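Local coordinates for hydrazine synthase subunit alpha (Candidatus Kuenenia stuttgartiensis, PDB 5C2V), which catalyses the second half-reaction of hydrazine synthesis within its multiprotein complex, condensing hydroxylamine with ammonia to give hydrazine, at residues D[468-473]-D[493-498]; D[32-37]-D[67-72]; D[434-439]-D[509-514]; D[152-157]-D[412-417]. All coordinates share one frame; numbering follows the deposited sequence.

Contact 1: D[468-473]-D[493-498]; sequences YQCVEP and SSNSGT
Asn495 carries its whole half of this contact, meeting Glu472 with both arms of one amide. Its ND2 points at Glu472 OE2 in a weak hydrogen bond of 3.4 Å, although the N-H is fairly straight at 158°. The other arm is linked through a water, which donates at 2.7 Å to Glu472 OE2 and at 2.6 Å to Asn495 OD1. The same carboxylate oxygen thus receives two donors, and amide and water close a small ring with it. The two side chains arrive from opposite directions, their flat groups turned 43° apart, and the bend of Glu472 at chi2 (-74°) directs the carboxylate to the amide side. Cys470 adds its sulfur, with SG 3.8 Å from Asn495 ND2. Asn495 is positioned by an ST turn, in which Ser493 OG accepts from Asn495 N at 3.1 Å; its side chain also lies about 4 Å from a bound calcium ion. Backbone bonds from Asn495 to Trp767 and Asp768, the latter a calcium ligand, tie this loop to the C-terminal region. Both segments belong to the long connection between strands 461-467 and 503-510, antiparallel neighbours in the middle-domain sheet.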
loop_
_atom_site.group_PDB
_atom_site.type_symbol
_atom_site.label_atom_id
_atom_site.label_comp_id
_atom_site.label_asym_id
_atom_site.label_seq_id
_atom_site.Cartn_x
_atom_site.Cartn_y
_atom_site.Cartn_z
ATOM N N TYR D 468 1.177 27.369 6.931
ATOM C CA TYR D 468 1.265 28.069 8.205
ATOM C C TYR D 468 1.578 27.084 9.322
ATOM O O TYR D 468 0.905 26.062 9.463
ATOM C CB TYR D 468 -0.033 28.815 8.517
ATOM C CG TYR D 468 -0.432 29.844 7.486
ATOM C CD1 TYR D 468 0.520 30.466 6.687
ATOM C CD2 TYR D 468 -1.763 30.198 7.314
ATOM C CE1 TYR D 468 0.154 31.409 5.744
ATOM C CE2 TYR D 468 -2.138 31.138 6.376
ATOM C CZ TYR D 468 -1.177 31.740 5.593
ATOM O OH TYR D 468 -1.551 32.678 4.657
ATOM N N GLN D 469 2.601 27.393 10.109
ATOM C CA GLN D 469 2.956 26.561 11.248
ATOM C C GLN D 469 1.824 26.583 12.265
ATOM O O GLN D 469 1.143 27.596 12.421
ATOM C CB GLN D 469 4.260 27.042 11.885
ATOM C CG GLN D 469 4.802 26.126 12.970
ATOM C CD GLN D 469 5.277 24.789 12.430
ATOM O OE1 GLN D 469 6.434 24.644 12.035
ATOM N NE2 GLN D 469 4.388 23.803 12.420
ATOM N N CYS D 470 1.621 25.467 12.957
ATOM C CA CYS D 470 0.539 25.386 13.924
ATOM C C CYS D 470 1.040 25.794 15.300
ATOM O O CYS D 470 1.817 25.076 15.933
ATOM C CB CYS D 470 -0.042 23.971 13.964
ATOM S SG CYS D 470 -1.401 23.749 15.136
ATOM N N VAL D 471 0.580 26.951 15.761
ATOM C CA VAL D 471 0.969 27.466 17.065
ATOM C C VAL D 471 -0.269 27.763 17.906
ATOM O O VAL D 471 -1.080 28.632 17.578
ATOM C CB VAL D 471 1.860 28.730 16.938
ATOM C CG1 VAL D 471 3.236 28.350 16.412
ATOM C CG2 VAL D 471 1.221 29.769 16.023
ATOM N N GLU D 472 -0.420 27.011 18.989
ATOM C CA GLU D 472 -1.589 27.136 19.847
ATOM C C GLU D 472 -1.166 27.194 21.308
ATOM O O GLU D 472 -1.176 26.176 22.002
ATOM C CB GLU D 472 -2.552 25.970 19.615
ATOM C CG GLU D 472 -3.007 25.806 18.168
ATOM C CD GLU D 472 -4.018 26.854 17.743
ATOM O OE1 GLU D 472 -4.567 27.549 18.624
ATOM O OE2 GLU D 472 -4.263 26.984 16.524
ATOM N N PRO D 473 -0.785 28.391 21.779
ATOM C CA PRO D 473 -0.297 28.597 23.147
ATOM C C PRO D 473 -1.369 28.345 24.203
ATOM O O PRO D 473 -1.059 27.845 25.284
ATOM C CB PRO D 473 0.134 30.066 23.147
ATOM C CG PRO D 473 -0.686 30.697 22.076
ATOM C CD PRO D 473 -0.827 29.650 21.014
ATOM N N SER D 493 -7.707 18.035 13.886
ATOM C CA SER D 493 -7.614 18.900 15.058
ATOM C C SER D 493 -8.743 19.917 15.048
ATOM O O SER D 493 -9.590 19.891 14.165
ATOM C CB SER D 493 -6.265 19.621 15.098
ATOM O OG SER D 493 -6.236 20.693 14.169
ATOM N N SER D 494 -8.738 20.826 16.017
ATOM C CA SER D 494 -9.750 21.876 16.091
ATOM C C SER D 494 -9.696 22.806 14.880
ATOM O O SER D 494 -10.661 23.514 14.585
ATOM C CB SER D 494 -9.581 22.684 17.380
ATOM O OG SER D 494 -10.449 23.805 17.400
ATOM N N ASN D 495 -8.560 22.806 14.189
ATOM C CA ASN D 495 -8.362 23.654 13.018
ATOM C C ASN D 495 -8.968 23.101 11.727
ATOM O O ASN D 495 -9.503 23.859 10.918
ATOM C CB ASN D 495 -6.868 23.912 12.810
ATOM C CG ASN D 495 -6.275 24.795 13.891
ATOM O OD1 ASN D 495 -6.935 25.704 14.394
ATOM N ND2 ASN D 495 -5.026 24.531 14.253
ATOM N N SER D 496 -8.875 21.790 11.525
ATOM C CA SER D 496 -9.391 21.184 10.299
ATOM C C SER D 496 -9.866 19.751 10.506
ATOM O O SER D 496 -9.348 19.028 11.359
ATOM C CB SER D 496 -8.326 21.213 9.200
ATOM O OG SER D 496 -7.317 20.249 9.441
ATOM N N GLY D 497 -10.852 19.345 9.712
ATOM C CA GLY D 497 -11.361 17.988 9.754
ATOM C C GLY D 497 -10.522 17.050 8.911
ATOM O O GLY D 497 -10.781 15.848 8.855
ATOM N N THR D 498 -9.510 17.604 8.251
ATOM C CA THR D 498 -8.618 16.812 7.413
ATOM C C THR D 498 -7.213 16.779 8.003
ATOM O O THR D 498 -6.950 17.395 9.037
ATOM C CB THR D 498 -8.549 17.362 5.976
ATOM O OG1 THR D 498 -7.699 18.515 5.940
ATOM C CG2 THR D 498 -9.937 17.736 5.478
HETATM O O HOH W 1 -6.059 28.061 14.852
#

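Contact 2: D[32-37]-D[67-72]; sequences ILFTQS and KELKVL
Segments 32-37 and 67-72 belong to one four-stranded antiparallel sheet but are not adjacent in it: strand 58-63 lies between strand 31-37 and the outermost strand 69-71. The two therefore point broadly the same way, though strongly splayed by sheet twist, with no backbone bond between them, Gln36 and Val71 being nearest with CA atoms 9.9 Å apart. This is a blade of the six-bladed beta-propeller, and because its fourth strand is 381-387, it joins the two ends of the ring, consistent with the usual closure of propellers. Across the intervening strand, Leu69 reaches back over the sheet, its CG anti to the backbone N (chi1 -176°), and divides its two methyls. CD1 meets the Phe34 ring obliquely, 4.2 Å from Phe34 CZ, the two side chains crossing at about a right angle. Phe34 also packs on Val60 and Phe62 of the intervening strand, and Tyr375 touches both Leu69 and Gln36. The extended Gln36 comes at Leu69 from the opposite direction. Its OE1 is hydrogen-bonded to Arg58 NE, of the trimethyl glycine pocket, and its NE2 weakly to the calcium ligand Asp382, while Gln36 NE2 rests 4.1 Å from Leu69 CD2.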
loop_
_atom_site.group_PDB
_atom_site.type_symbol
_atom_site.label_atom_id
_atom_site.label_comp_id
_atom_site.label_asym_id
_atom_site.label_seq_id
_atom_site.Cartn_x
_atom_site.Cartn_y
_atom_site.Cartn_z
ATOM N N ILE D 32 38.245 6.311 21.017
ATOM C CA ILE D 32 36.909 6.611 20.506
ATOM C C ILE D 32 36.075 7.431 21.492
ATOM O O ILE D 32 36.228 7.309 22.706
ATOM C CB ILE D 32 36.128 5.320 20.156
ATOM C CG1 ILE D 32 35.906 4.464 21.406
ATOM C CG2 ILE D 32 36.850 4.517 19.079
ATOM C CD1 ILE D 32 35.066 3.231 21.158
ATOM N N LEU D 33 35.195 8.269 20.955
ATOM C CA LEU D 33 34.246 9.024 21.766
ATOM C C LEU D 33 32.850 8.439 21.604
ATOM O O LEU D 33 32.453 8.094 20.492
ATOM C CB LEU D 33 34.237 10.502 21.367
ATOM C CG LEU D 33 35.447 11.373 21.702
ATOM C CD1 LEU D 33 35.378 12.680 20.932
ATOM C CD2 LEU D 33 35.502 11.641 23.194
ATOM N N PHE D 34 32.101 8.324 22.697
ATOM C CA PHE D 34 30.717 7.872 22.575
ATOM C C PHE D 34 29.822 8.334 23.721
ATOM O O PHE D 34 30.297 8.748 24.779
ATOM C CB PHE D 34 30.655 6.343 22.449
ATOM C CG PHE D 34 31.201 5.602 23.637
ATOM C CD1 PHE D 34 30.368 5.213 24.673
ATOM C CD2 PHE D 34 32.545 5.270 23.705
ATOM C CE1 PHE D 34 30.865 4.521 25.760
ATOM C CE2 PHE D 34 33.049 4.579 24.791
ATOM C CZ PHE D 34 32.208 4.205 25.820
ATOM N N THR D 35 28.516 8.262 23.483
ATOM C CA THR D 35 27.513 8.710 24.439
ATOM C C THR D 35 26.971 7.555 25.277
ATOM O O THR D 35 26.630 6.492 24.751
ATOM C CB THR D 35 26.332 9.402 23.727
ATOM O OG1 THR D 35 26.823 10.460 22.893
ATOM C CG2 THR D 35 25.349 9.974 24.738
ATOM N N GLN D 36 26.902 7.779 26.585
ATOM C CA GLN D 36 26.275 6.842 27.506
ATOM C C GLN D 36 25.001 7.449 28.079
ATOM O O GLN D 36 25.028 8.542 28.651
ATOM C CB GLN D 36 27.232 6.464 28.636
ATOM C CG GLN D 36 28.421 5.630 28.198
ATOM C CD GLN D 36 29.312 5.241 29.360
ATOM O OE1 GLN D 36 29.414 5.967 30.349
ATOM N NE2 GLN D 36 29.958 4.087 29.250
ATOM N N SER D 37 23.889 6.737 27.923
ATOM C CA SER D 37 22.602 7.209 28.418
ATOM C C SER D 37 22.038 6.245 29.455
ATOM O O SER D 37 22.256 5.043 29.361
ATOM C CB SER D 37 21.614 7.380 27.261
ATOM O OG SER D 37 22.047 8.389 26.366
ATOM N N LYS D 67 42.403 0.416 27.722
ATOM C CA LYS D 67 41.061 0.106 28.223
ATOM C C LYS D 67 40.563 1.137 29.237
ATOM O O LYS D 67 39.687 0.845 30.052
ATOM C CB LYS D 67 41.028 -1.292 28.856
ATOM C CG LYS D 67 41.754 -2.375 28.067
ATOM C CD LYS D 67 40.992 -2.785 26.818
ATOM C CE LYS D 67 41.673 -3.962 26.134
ATOM N NZ LYS D 67 40.921 -4.437 24.940
ATOM N N GLU D 68 41.123 2.342 29.179
ATOM C CA GLU D 68 40.762 3.413 30.104
ATOM C C GLU D 68 39.538 4.194 29.632
ATOM O O GLU D 68 39.320 4.354 28.432
ATOM C CB GLU D 68 41.947 4.360 30.304
ATOM C CG GLU D 68 42.232 4.686 31.762
ATOM C CD GLU D 68 43.390 5.651 31.933
ATOM O OE1 GLU D 68 44.170 5.822 30.971
ATOM O OE2 GLU D 68 43.524 6.231 33.030
ATOM N N LEU D 69 38.742 4.676 30.582
ATOM C CA LEU D 69 37.557 5.467 30.263
ATOM C C LEU D 69 37.545 6.784 31.039
ATOM O O LEU D 69 37.874 6.815 32.224
ATOM C CB LEU D 69 36.286 4.668 30.561
ATOM C CG LEU D 69 34.958 5.326 30.179
ATOM C CD1 LEU D 69 34.904 5.584 28.681
ATOM C CD2 LEU D 69 33.786 4.465 30.619
ATOM N N LYS D 70 37.161 7.868 30.368
ATOM C CA LYS D 70 37.139 9.188 31.000
ATOM C C LYS D 70 35.898 10.000 30.623
ATOM O O LYS D 70 35.504 10.042 29.456
ATOM C CB LYS D 70 38.402 9.970 30.631
ATOM C CG LYS D 70 38.443 11.383 31.195
ATOM C CD LYS D 70 39.708 12.115 30.775
ATOM C CE LYS D 70 39.722 13.536 31.316
ATOM N NZ LYS D 70 40.960 14.268 30.930
ATOM N N VAL D 71 35.294 10.650 31.617
ATOM C CA VAL D 71 34.115 11.485 31.403
ATOM C C VAL D 71 34.494 12.951 31.197
ATOM O O VAL D 71 35.002 13.603 32.109
ATOM C CB VAL D 71 33.131 11.394 32.586
ATOM C CG1 VAL D 71 31.952 12.332 32.370
ATOM C CG2 VAL D 71 32.655 9.962 32.780
ATOM N N LEU D 72 34.259 13.455 29.989
ATOM C CA LEU D 72 34.574 14.840 29.641
ATOM C C LEU D 72 33.494 15.841 30.064
ATOM O O LEU D 72 33.790 16.988 30.401
ATOM C CB LEU D 72 34.819 14.959 28.132
ATOM C CG LEU D 72 36.165 14.464 27.589
ATOM C CD1 LEU D 72 36.269 12.944 27.616
ATOM C CD2 LEU D 72 36.408 14.988 26.184
#

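Contact 3: D[434-439]-D[509-514]; sequences FDTTLS and QYVESD
Asp435 runs in beside the end of segment 509-514, where its backbone comes closest to that of Asp514, the CA atoms lying 7.0 Å apart. Asp435 CB is 4.7 Å from Asp514 O, and the chain then turns with CG anti to the backbone N (chi1 -168°), which brings Asp435 CG to 4.2 Å from that oxygen. At the tip the two oxygens have different tasks. Asp435 OD1 lies 3.5 Å from Asp514 O, a meeting of two acceptors with no bond between them; OD1 takes its donors from within its own loop. Thr437 OG1 donates to Asp435 OD1 at 3.1 Å, on the syn side and 30° out of the carboxylate plane, and Thr437 N adds a weak bond to it. Asp435 OD2 accepts weakly from His456 NE2. Thr436 supplies the other half of the contact: its OG1 is hydrogen-bonded to Gly515 O and also touches Val511 CG1 at 3.6 Å, the two side chains sliding past each other in opposite directions. Phe434 turns away from the contact and packs on Leu215 of the beta subunit. Backbone bonds from Phe434, Asp435 and Leu438 run to Cys556, Ser557 and Cys559, placing the loop along the Cys-X-X-Cys-His heme-attachment motif of the middle domain, whose histidine, His560, binds zinc while Tyr564 is the axial iron ligand.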
loop_
_atom_site.group_PDB
_atom_site.type_symbol
_atom_site.label_atom_id
_atom_site.label_comp_id
_atom_site.label_asym_id
_atom_site.label_seq_id
_atom_site.Cartn_x
_atom_site.Cartn_y
_atom_site.Cartn_z
ATOM N N PHE D 434 9.896 24.131 -16.570
ATOM C CA PHE D 434 9.963 24.153 -18.026
ATOM C C PHE D 434 8.718 23.542 -18.663
ATOM O O PHE D 434 8.212 24.051 -19.661
ATOM C CB PHE D 434 11.220 23.428 -18.502
ATOM C CG PHE D 434 12.491 24.000 -17.943
ATOM C CD1 PHE D 434 12.693 25.371 -17.907
ATOM C CD2 PHE D 434 13.478 23.170 -17.436
ATOM C CE1 PHE D 434 13.858 25.903 -17.388
ATOM C CE2 PHE D 434 14.645 23.697 -16.913
ATOM C CZ PHE D 434 14.835 25.064 -16.890
ATOM N N ASP D 435 8.235 22.439 -18.099
ATOM C CA ASP D 435 6.972 21.858 -18.543
ATOM C C ASP D 435 6.126 21.426 -17.348
ATOM O O ASP D 435 6.517 20.540 -16.597
ATOM C CB ASP D 435 7.229 20.672 -19.475
ATOM C CG ASP D 435 5.978 20.215 -20.196
ATOM O OD1 ASP D 435 4.972 20.955 -20.171
ATOM O OD2 ASP D 435 6.003 19.119 -20.794
ATOM N N THR D 436 4.956 22.034 -17.184
ATOM C CA THR D 436 4.109 21.728 -16.034
ATOM C C THR D 436 3.234 20.503 -16.280
ATOM O O THR D 436 2.658 19.946 -15.346
ATOM C CB THR D 436 3.208 22.922 -15.661
ATOM O OG1 THR D 436 2.628 23.477 -16.847
ATOM C CG2 THR D 436 4.016 23.995 -14.951
ATOM N N THR D 437 3.144 20.086 -17.538
ATOM C CA THR D 437 2.335 18.930 -17.906
ATOM C C THR D 437 3.174 17.657 -17.956
ATOM O O THR D 437 2.662 16.573 -18.234
ATOM C CB THR D 437 1.654 19.134 -19.271
ATOM O OG1 THR D 437 2.626 19.006 -20.317
ATOM C CG2 THR D 437 1.006 20.509 -19.345
ATOM N N LEU D 438 4.467 17.798 -17.682
ATOM C CA LEU D 438 5.399 16.679 -17.751
ATOM C C LEU D 438 5.524 15.978 -16.401
ATOM O O LEU D 438 5.979 16.575 -15.426
ATOM C CB LEU D 438 6.769 17.164 -18.226
ATOM C CG LEU D 438 7.873 16.116 -18.371
ATOM C CD1 LEU D 438 7.544 15.132 -19.483
ATOM C CD2 LEU D 438 9.214 16.787 -18.619
ATOM N N SER D 439 5.125 14.709 -16.351
ATOM C CA SER D 439 5.129 13.960 -15.097
ATOM C C SER D 439 5.321 12.461 -15.301
ATOM O O SER D 439 5.030 11.927 -16.372
ATOM C CB SER D 439 3.825 14.203 -14.334
ATOM O OG SER D 439 3.867 13.594 -13.055
ATOM N N GLN D 509 -0.007 32.246 -10.650
ATOM C CA GLN D 509 0.842 32.665 -11.762
ATOM C C GLN D 509 0.453 31.956 -13.054
ATOM O O GLN D 509 0.236 30.750 -13.058
ATOM C CB GLN D 509 2.314 32.404 -11.443
ATOM C CG GLN D 509 3.270 33.019 -12.448
ATOM C CD GLN D 509 3.121 34.524 -12.539
ATOM O OE1 GLN D 509 3.052 35.087 -13.631
ATOM N NE2 GLN D 509 3.072 35.185 -11.388
ATOM N N TYR D 510 0.373 32.700 -14.152
ATOM C CA TYR D 510 -0.057 32.116 -15.420
ATOM C C TYR D 510 0.972 31.135 -15.977
ATOM O O TYR D 510 2.149 31.179 -15.618
ATOM C CB TYR D 510 -0.352 33.212 -16.452
ATOM C CG TYR D 510 0.832 34.078 -16.830
ATOM C CD1 TYR D 510 1.688 33.710 -17.863
ATOM C CD2 TYR D 510 1.080 35.275 -16.172
ATOM C CE1 TYR D 510 2.765 34.502 -18.216
ATOM C CE2 TYR D 510 2.154 36.074 -16.519
ATOM C CZ TYR D 510 2.994 35.683 -17.542
ATOM O OH TYR D 510 4.063 36.474 -17.891
ATOM N N VAL D 511 0.510 30.245 -16.849
ATOM C CA VAL D 511 1.374 29.256 -17.483
ATOM C C VAL D 511 1.389 29.453 -18.997
ATOM O O VAL D 511 0.342 29.645 -19.615
ATOM C CB VAL D 511 0.921 27.816 -17.149
ATOM C CG1 VAL D 511 1.719 26.797 -17.948
ATOM C CG2 VAL D 511 1.062 27.550 -15.660
ATOM N N GLU D 512 2.581 29.408 -19.587
ATOM C CA GLU D 512 2.737 29.591 -21.025
ATOM C C GLU D 512 2.109 28.439 -21.802
ATOM O O GLU D 512 1.877 27.361 -21.255
ATOM C CB GLU D 512 4.217 29.726 -21.393
ATOM C CG GLU D 512 4.921 30.913 -20.752
ATOM C CD GLU D 512 4.493 32.243 -21.342
ATOM O OE1 GLU D 512 4.788 33.288 -20.726
ATOM O OE2 GLU D 512 3.871 32.245 -22.426
ATOM N N SER D 513 1.835 28.680 -23.081
ATOM C CA SER D 513 1.167 27.703 -23.936
ATOM C C SER D 513 1.950 26.399 -24.084
ATOM O O SER D 513 1.379 25.366 -24.431
ATOM C CB SER D 513 0.910 28.306 -25.320
ATOM O OG SER D 513 2.127 28.559 -26.000
ATOM N N ASP D 514 3.254 26.446 -23.825
ATOM C CA ASP D 514 4.091 25.257 -23.937
ATOM C C ASP D 514 4.230 24.538 -22.597
ATOM O O ASP D 514 4.937 23.535 -22.493
ATOM C CB ASP D 514 5.474 25.620 -24.489
ATOM C CG ASP D 514 6.280 26.476 -23.531
ATOM O OD1 ASP D 514 5.671 27.234 -22.749
ATOM O OD2 ASP D 514 7.526 26.391 -23.563
#

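Contact 4: D[152-157]-D[412-417]; sequences GDWKEH and TYQPFD
Two beta-hairpins meet here at the border with the gamma subunit. Segment 152-157 enters strand 154-171, which pairs with strand 139-146 in one of the propeller's sheets, and segment 412-417 covers the end of the turn after strand 406-408, and strand 415-417 itself, in a separate small antiparallel sheet. The link between them is one indole pointed edge-on at a turn. Trp154 extends its six-membered ring toward the turn, CG lying anti to the carbonyl carbon, and presents the far edge of the ring to the backbone there. The carbonyl oxygen of Thr412 lies in the indole plane at this edge, 3.1 Å from Trp154 CH2 and 3.3 Å from Trp154 CZ2. Tyr413 O approaches the same edge, also in plane, 3.9 Å from Trp154 CH2. The left-handed backbone conformation of Tyr413 (phi 52°, psi 61°) turns the two carbonyls nearly parallel, probably a weakly favourable meeting of C-H rim and carbonyl oxygens. No hydrogen bond crosses between the segments. His30 of the gamma subunit stacks edge-to-face with Trp154, and Asp113 and Val26 of that subunit pack on Thr412 and Tyr413, so the contact is part of the subunit interface. Arg146 of strand 139-146 touches both Trp154 and Gln414. The turn is braced internally: Thr412 OG1 donates at 2.7 Å to a lone pair of Gln414 OE1, in the carbonyl plane, with a C=O...donor angle of 114°.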
loop_
_atom_site.group_PDB
_atom_site.type_symbol
_atom_site.label_atom_id
_atom_site.label_comp_id
_atom_site.label_asym_id
_atom_site.label_seq_id
_atom_site.Cartn_x
_atom_site.Cartn_y
_atom_site.Cartn_z
ATOM N N GLY D 152 34.306 51.723 -8.110
ATOM C CA GLY D 152 34.560 50.885 -6.955
ATOM C C GLY D 152 35.757 49.983 -7.191
ATOM O O GLY D 152 36.080 49.651 -8.333
ATOM N N ASP D 153 36.401 49.556 -6.110
ATOM C CA ASP D 153 37.522 48.632 -6.222
ATOM C C ASP D 153 37.398 47.523 -5.193
ATOM O O ASP D 153 36.519 47.559 -4.339
ATOM C CB ASP D 153 38.856 49.365 -6.051
ATOM C CG ASP D 153 39.171 50.284 -7.214
ATOM O OD1 ASP D 153 39.952 49.874 -8.099
ATOM O OD2 ASP D 153 38.641 51.414 -7.245
ATOM N N TRP D 154 38.304 46.556 -5.260
ATOM C CA TRP D 154 38.257 45.411 -4.365
ATOM C C TRP D 154 39.426 45.466 -3.393
ATOM O O TRP D 154 40.582 45.319 -3.787
ATOM C CB TRP D 154 38.271 44.106 -5.165
ATOM C CG TRP D 154 37.048 43.922 -6.017
ATOM C CD1 TRP D 154 36.878 44.330 -7.309
ATOM C CD2 TRP D 154 35.825 43.282 -5.635
ATOM N NE1 TRP D 154 35.626 43.983 -7.754
ATOM C CE2 TRP D 154 34.959 43.338 -6.745
ATOM C CE3 TRP D 154 35.378 42.666 -4.461
ATOM C CZ2 TRP D 154 33.673 42.803 -6.716
ATOM C CZ3 TRP D 154 34.102 42.136 -4.436
ATOM C CH2 TRP D 154 33.265 42.207 -5.555
ATOM N N LYS D 155 39.116 45.683 -2.119
ATOM C CA LYS D 155 40.148 45.904 -1.116
ATOM C C LYS D 155 40.101 44.883 0.020
ATOM O O LYS D 155 39.026 44.390 0.394
ATOM C CB LYS D 155 40.026 47.321 -0.545
ATOM C CG LYS D 155 40.002 48.418 -1.602
ATOM C CD LYS D 155 39.891 49.797 -0.971
ATOM C CE LYS D 155 39.691 50.876 -2.024
ATOM N NZ LYS D 155 39.618 52.239 -1.423
ATOM N N GLU D 156 41.282 44.590 0.564
ATOM C CA GLU D 156 41.439 43.692 1.704
ATOM C C GLU D 156 41.238 44.454 3.006
ATOM O O GLU D 156 41.950 45.413 3.287
ATOM C CB GLU D 156 42.824 43.046 1.703
ATOM C CG GLU D 156 43.172 42.272 0.449
ATOM C CD GLU D 156 44.667 42.211 0.214
ATOM O OE1 GLU D 156 45.301 43.285 0.140
ATOM O OE2 GLU D 156 45.212 41.091 0.116
ATOM N N HIS D 157 40.231 44.062 3.771
ATOM C CA HIS D 157 39.938 44.711 5.043
ATOM C C HIS D 157 40.412 43.962 6.298
ATOM O O HIS D 157 39.980 44.271 7.410
ATOM C CB HIS D 157 38.460 45.058 5.095
ATOM C CG HIS D 157 38.133 46.264 4.273
ATOM N ND1 HIS D 157 38.170 46.257 2.895
ATOM C CD2 HIS D 157 37.845 47.541 4.629
ATOM C CE1 HIS D 157 37.876 47.460 2.437
ATOM N NE2 HIS D 157 37.674 48.257 3.474
ATOM N N THR D 412 28.259 41.428 -9.881
ATOM C CA THR D 412 29.446 41.920 -9.188
ATOM C C THR D 412 29.765 41.154 -7.902
ATOM O O THR D 412 30.778 41.421 -7.255
ATOM C CB THR D 412 29.295 43.410 -8.837
ATOM O OG1 THR D 412 28.199 43.579 -7.929
ATOM C CG2 THR D 412 29.036 44.227 -10.092
ATOM N N TYR D 413 28.903 40.204 -7.550
ATOM C CA TYR D 413 28.995 39.459 -6.291
ATOM C C TYR D 413 29.093 40.397 -5.086
ATOM O O TYR D 413 30.078 40.382 -4.348
ATOM C CB TYR D 413 30.191 38.501 -6.315
ATOM C CG TYR D 413 30.109 37.383 -5.297
ATOM C CD1 TYR D 413 29.320 36.264 -5.529
ATOM C CD2 TYR D 413 30.828 37.441 -4.109
ATOM C CE1 TYR D 413 29.243 35.238 -4.604
ATOM C CE2 TYR D 413 30.756 36.422 -3.178
ATOM C CZ TYR D 413 29.963 35.322 -3.431
ATOM O OH TYR D 413 29.890 34.304 -2.508
ATOM N N GLN D 414 28.064 41.218 -4.903
ATOM C CA GLN D 414 27.974 42.118 -3.757
ATOM C C GLN D 414 26.737 41.836 -2.904
ATOM O O GLN D 414 25.611 41.939 -3.394
ATOM C CB GLN D 414 27.975 43.575 -4.222
ATOM C CG GLN D 414 29.288 44.009 -4.854
ATOM C CD GLN D 414 29.256 45.441 -5.345
ATOM O OE1 GLN D 414 28.870 45.711 -6.481
ATOM N NE2 GLN D 414 29.668 46.368 -4.488
ATOM N N PRO D 415 26.943 41.465 -1.630
ATOM C CA PRO D 415 25.839 41.231 -0.691
ATOM C C PRO D 415 24.882 42.420 -0.600
ATOM O O PRO D 415 25.322 43.568 -0.657
ATOM C CB PRO D 415 26.554 41.012 0.644
ATOM C CG PRO D 415 27.907 40.523 0.270
ATOM C CD PRO D 415 28.257 41.237 -1.004
ATOM N N PHE D 416 23.590 42.139 -0.465
ATOM C CA PHE D 416 22.586 43.190 -0.348
ATOM C C PHE D 416 21.405 42.752 0.514
ATOM O O PHE D 416 20.980 41.595 0.470
ATOM C CB PHE D 416 22.095 43.622 -1.735
ATOM C CG PHE D 416 21.496 42.506 -2.549
ATOM C CD1 PHE D 416 22.296 41.705 -3.347
ATOM C CD2 PHE D 416 20.131 42.267 -2.528
ATOM C CE1 PHE D 416 21.749 40.682 -4.101
ATOM C CE2 PHE D 416 19.577 41.246 -3.279
ATOM C CZ PHE D 416 20.388 40.453 -4.066
ATOM N N ASP D 417 20.882 43.694 1.295
ATOM C CA ASP D 417 19.714 43.455 2.133
ATOM C C ASP D 417 18.458 43.919 1.406
ATOM O O ASP D 417 18.300 45.106 1.121
ATOM C CB ASP D 417 19.857 44.178 3.475
ATOM C CG ASP D 417 18.751 43.823 4.451
ATOM O OD1 ASP D 417 17.620 44.324 4.284
ATOM O OD2 ASP D 417 19.016 43.048 5.394
#

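Overall arrangement
The four contacts are widely spread, their centres 33 to 57 Å apart, and none touches another. Contacts 2 and 4 involve propeller sheets, but contact 2 is a largely apolar packing inside one blade, whereas contact 4, only partly buried, joins a propeller hairpin to a separate one beside the gamma subunit. Contacts 1 and 3 both use the middle domain: contact 1 lies between 434-439 and 509-514 in the chain, and so is nested in the loop that contact 3 closes. Both are buried and involve polar side chains, yet contact 1 is bridged by water near a calcium ion, whereas in contact 3, beside the heme, no hydrogen bond crosses between the two segments.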